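HIT family hydrolase (Legionella pneumophila subsp. pneumophila, PDB 6D6J) binds zinc and probably acts as a hydrolase of the histidine triad (HIT) family, likely cleaving nucleotide-type substrates through a histidine-bound intermediate. Local coordinates at residues B[47-52]-B[103-108]. Residues are numbered along the deposited sequence; the frame is centred on the assembly and turned at random. Where two conformers were deposited one is given.
Sequences LIIPKK and VYHIHL. With ZN (zinc ion), chain G.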
ATOM      1  N   LEU B  47       4.887   0.402 -11.249  1.00  5.19           N
ATOM      2  CA  LEU B  47       5.484  -0.351 -10.152  1.00  5.23           C
ATOM      3  C   LEU B  47       6.609   0.482  -9.560  1.00  4.52           C
ATOM      4  O   LEU B  47       7.435   1.024 -10.303  1.00  5.58           O
ATOM      5  CB  LEU B  47       6.079  -1.663 -10.679  1.00  6.19           C
ATOM      6  CG  LEU B  47       5.056  -2.580 -11.351  1.00  6.98           C
ATOM      7  CD1 LEU B  47       5.721  -3.767 -12.027  1.00  8.59           C
ATOM      8  CD2 LEU B  47       4.020  -3.045 -10.350  1.00  8.41           C
ATOM      9  N   ILE B  48       6.641   0.601  -8.233  1.00  4.42           N
ATOM     10  CA  ILE B  48       7.697   1.332  -7.533  1.00  4.74           C
ATOM     11  C   ILE B  48       8.428   0.315  -6.668  1.00  4.60           C
ATOM     12  O   ILE B  48       7.805  -0.369  -5.840  1.00  4.74           O
ATOM     13  CB  ILE B  48       7.157   2.512  -6.695  1.00  4.92           C
ATOM     14  CG1 ILE B  48       6.278   3.484  -7.525  1.00  5.75           C
ATOM     15  CG2 ILE B  48       8.330   3.294  -6.094  1.00  5.81           C
ATOM     16  CD1 ILE B  48       4.824   3.098  -7.705  1.00  6.53           C
ATOM     17  N   ILE B  49       9.734   0.186  -6.886  1.00  5.02           N
ATOM     18  CA  ILE B  49      10.524  -0.859  -6.224  1.00  4.58           C
ATOM     19  C   ILE B  49      11.741  -0.268  -5.527  1.00  4.86           C
ATOM     20  O   ILE B  49      12.291   0.756  -5.973  1.00  5.63           O
ATOM     21  CB  ILE B  49      10.973  -1.977  -7.194  1.00  5.59           C
ATOM     22  CG1 ILE B  49      12.061  -1.501  -8.187  1.00  6.72           C
ATOM     23  CG2 ILE B  49       9.779  -2.573  -7.905  1.00  7.35           C
ATOM     24  CD1 ILE B  49      12.742  -2.647  -8.905  1.00  8.22           C
ATOM     25  N   PRO B  50      12.226  -0.905  -4.467  1.00  5.22           N
ATOM     26  CA  PRO B  50      13.593  -0.617  -4.018  1.00  5.52           C
ATOM     27  C   PRO B  50      14.596  -1.219  -4.993  1.00  5.41           C
ATOM     28  O   PRO B  50      14.350  -2.268  -5.595  1.00  6.38           O
ATOM     29  CB  PRO B  50      13.665  -1.335  -2.665  1.00  6.65           C
ATOM     30  CG  PRO B  50      12.771  -2.538  -2.828  1.00  7.31           C
ATOM     31  CD  PRO B  50      11.662  -2.093  -3.792  1.00  6.15           C
ATOM     32  N   LYS B  51      15.754  -0.564  -5.134  1.00  5.66           N
ATOM     33  CA  LYS B  51      16.851  -1.207  -5.854  1.00  7.23           C
ATOM     34  C   LYS B  51      17.440  -2.363  -5.041  1.00  7.47           C
ATOM     35  O   LYS B  51      17.862  -3.374  -5.605  1.00  9.88           O
ATOM     36  CB  LYS B  51      17.891  -0.153  -6.239  1.00  9.21           C
ATOM     37  CG  LYS B  51      17.396   0.822  -7.300  1.00 10.89           C
ATOM     38  CD  LYS B  51      18.456   1.891  -7.596  1.00 12.71           C
ATOM     39  CE  LYS B  51      18.112   2.675  -8.827  1.00 13.97           C
ATOM     40  NZ  LYS B  51      19.176   3.674  -9.123  1.00 14.56           N
ATOM     41  N   LYS B  52      17.455  -2.244  -3.718  1.00  7.58           N
ATOM     42  CA  LYS B  52      17.814  -3.361  -2.847  1.00  7.57           C
ATOM     43  C   LYS B  52      16.811  -4.505  -3.012  1.00  6.98           C
ATOM     44  O   LYS B  52      15.597  -4.281  -3.079  1.00  8.44           O
ATOM     45  CB  LYS B  52      17.780  -2.879  -1.383  1.00  8.19           C
ATOM     46  CG  LYS B  52      18.087  -3.974  -0.346  1.00  8.85           C
ATOM     47  CD  LYS B  52      18.118  -3.393   1.039  1.00 10.04           C
ATOM     48  CE  LYS B  52      18.458  -4.427   2.075  1.00 12.86           C
ATOM     49  NZ  LYS B  52      18.695  -3.796   3.389  1.00 15.25           N
ATOM     50  N   VAL B 103       6.276 -12.032  -8.207  1.00 10.50           N
ATOM     51  CA  VAL B 103       7.691 -11.697  -8.270  1.00  9.00           C
ATOM     52  C   VAL B 103       8.133 -11.383  -6.853  1.00  7.23           C
ATOM     53  O   VAL B 103       7.564 -10.497  -6.194  1.00  6.96           O
ATOM     54  CB  VAL B 103       7.952 -10.508  -9.210  1.00  9.32           C
ATOM     55  CG1 VAL B 103       9.427 -10.125  -9.184  1.00  9.50           C
ATOM     56  CG2 VAL B 103       7.535 -10.849 -10.628  1.00 10.82           C
ATOM     57  N   TYR B 104       9.156 -12.101  -6.388  1.00  7.49           N
ATOM     58  CA  TYR B 104       9.601 -12.026  -4.993  1.00  6.77           C
ATOM     59  C   TYR B 104      10.687 -10.958  -4.798  1.00  6.16           C
ATOM     60  O   TYR B 104      11.800 -11.198  -4.338  1.00  6.97           O
ATOM     61  CB  TYR B 104       9.940 -13.422  -4.447  1.00  7.40           C
ATOM     62  CG  TYR B 104       8.641 -14.127  -4.159  1.00  8.13           C
ATOM     63  CD1 TYR B 104       7.954 -14.817  -5.150  1.00  9.53           C
ATOM     64  CD2 TYR B 104       8.019 -13.973  -2.929  1.00  8.42           C
ATOM     65  CE1 TYR B 104       6.706 -15.382  -4.892  1.00 10.58           C
ATOM     66  CE2 TYR B 104       6.805 -14.529  -2.660  1.00  9.59           C
ATOM     67  CZ  TYR B 104       6.146 -15.237  -3.632  1.00 10.67           C
ATOM     68  OH  TYR B 104       4.917 -15.775  -3.332  1.00 13.62           O
ATOM     69  N   HIS B 105      10.298  -9.727  -5.150  1.00  6.09           N
ATOM     70  CA  HIS B 105      11.050  -8.502  -4.886  1.00  5.28           C
ATOM     71  C   HIS B 105       9.967  -7.461  -4.648  1.00  5.39           C
ATOM     72  O   HIS B 105       9.086  -7.299  -5.497  1.00  6.56           O
ATOM     73  CB  HIS B 105      11.894  -8.161  -6.118  1.00  6.00           C
ATOM     74  CG  HIS B 105      12.758  -6.938  -5.980  1.00  5.69           C
ATOM     75  ND1 HIS B 105      14.102  -6.944  -6.307  1.00  5.47           N
ATOM     76  CD2 HIS B 105      12.460  -5.659  -5.639  1.00  6.34           C
ATOM     77  CE1 HIS B 105      14.594  -5.725  -6.152  1.00  5.71           C
ATOM     78  NE2 HIS B 105      13.616  -4.923  -5.764  1.00  5.82           N
ATOM     79  N   ILE B 106       9.987  -6.792  -3.489  1.00  5.31           N
ATOM     80  CA  ILE B 106       8.847  -5.956  -3.128  0.59  5.49           C
ATOM     81  C   ILE B 106       8.581  -4.902  -4.198  1.00  5.29           C
ATOM     82  O   ILE B 106       9.496  -4.349  -4.827  1.00  5.74           O
ATOM     83  CB  ILE B 106       8.948  -5.354  -1.714  0.59  6.50           C
ATOM     84  CG1 ILE B 106      10.186  -4.481  -1.553  0.59  6.16           C
ATOM     85  CG2 ILE B 106       8.941  -6.437  -0.668  0.59  8.23           C
ATOM     86  CD1 ILE B 106      10.205  -3.741  -0.225  0.59  7.17           C
ATOM     87  N   HIS B 107       7.295  -4.623  -4.399  1.00  5.30           N
ATOM     88  CA  HIS B 107       6.868  -3.655  -5.396  1.00  5.34           C
ATOM     89  C   HIS B 107       5.535  -3.076  -4.968  1.00  5.27           C
ATOM     90  O   HIS B 107       4.626  -3.802  -4.565  1.00  6.38           O
ATOM     91  CB  HIS B 107       6.768  -4.271  -6.801  1.00  5.68           C
ATOM     92  CG  HIS B 107       6.021  -5.571  -6.857  1.00  6.69           C
ATOM     93  ND1 HIS B 107       6.561  -6.755  -6.400  1.00  7.37           N
ATOM     94  CD2 HIS B 107       4.818  -5.889  -7.391  1.00  8.40           C
ATOM     95  CE1 HIS B 107       5.708  -7.741  -6.617  1.00  7.95           C
ATOM     96  NE2 HIS B 107       4.637  -7.242  -7.209  1.00  9.11           N
ATOM     97  N   LEU B 108       5.423  -1.767  -5.065  1.00  4.81           N
ATOM     98  CA  LEU B 108       4.158  -1.080  -4.840  1.00  4.22           C
ATOM     99  C   LEU B 108       3.487  -0.850  -6.192  1.00  4.10           C
ATOM    100  O   LEU B 108       4.090  -0.256  -7.098  1.00  5.17           O
ATOM    101  CB  LEU B 108       4.418   0.257  -4.146  1.00  4.54           C
ATOM    102  CG  LEU B 108       3.196   1.111  -3.800  1.00  4.82           C
ATOM    103  CD1 LEU B 108       2.218   0.304  -2.960  1.00  5.86           C
ATOM    104  CD2 LEU B 108       3.662   2.327  -3.009  1.00  6.40           C
TER
HETATM  105 ZN    ZN G 200      15.320  -8.583  -6.733  0.93  7.24          ZN
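H105 NE2 donates a hydrogen bond to P50 O at 2.8 Å, while the other ring nitrogen, H105 ND1, binds the zinc ion at 2.1 Å. The acceptor sits almost in the imidazole plane, and the N-H points nearly straight at it (161°), so bond and metal together fix the ring's rotation. With CG anti to the backbone N (chi1 -178°), the ring reaches from the loop to the end of strand 44-50; C11, C14 and H53 complete the zinc site. I49 CD1 approaches the same ring obliquely, 4.0 Å from H105 NE2. H107 ND1 donates a hydrogen bond to H105 O at 2.7 Å, in the carbonyl plane. This sets the turn of the imidazole of H107, the predicted nucleotidylated histidine of the HxHxH motif, and makes H105 a link between metal site and probable active site. I49 CG2 packs on H107 CB at 3.6 Å. Across the interface, the side chains of P50 and I106 cross at about a right angle, P50 CG tight against I106 CG1 at 3.5 Å, while the buried I106 O has no hydrogen-bond partner. Beyond this, I48 and L108 form an antiparallel hydrogen-bonded pair, N to O in both directions, and L47 CA-H adds a contact to L108 O at 3.4 Å. The pair joins strand 44-50 to the start of strand 108-112 in the antiparallel sheet; helix 62-81 packs on I48, P50 and L108, whereas F13 of helix 12-17 meets L47, I49, H105 and H107.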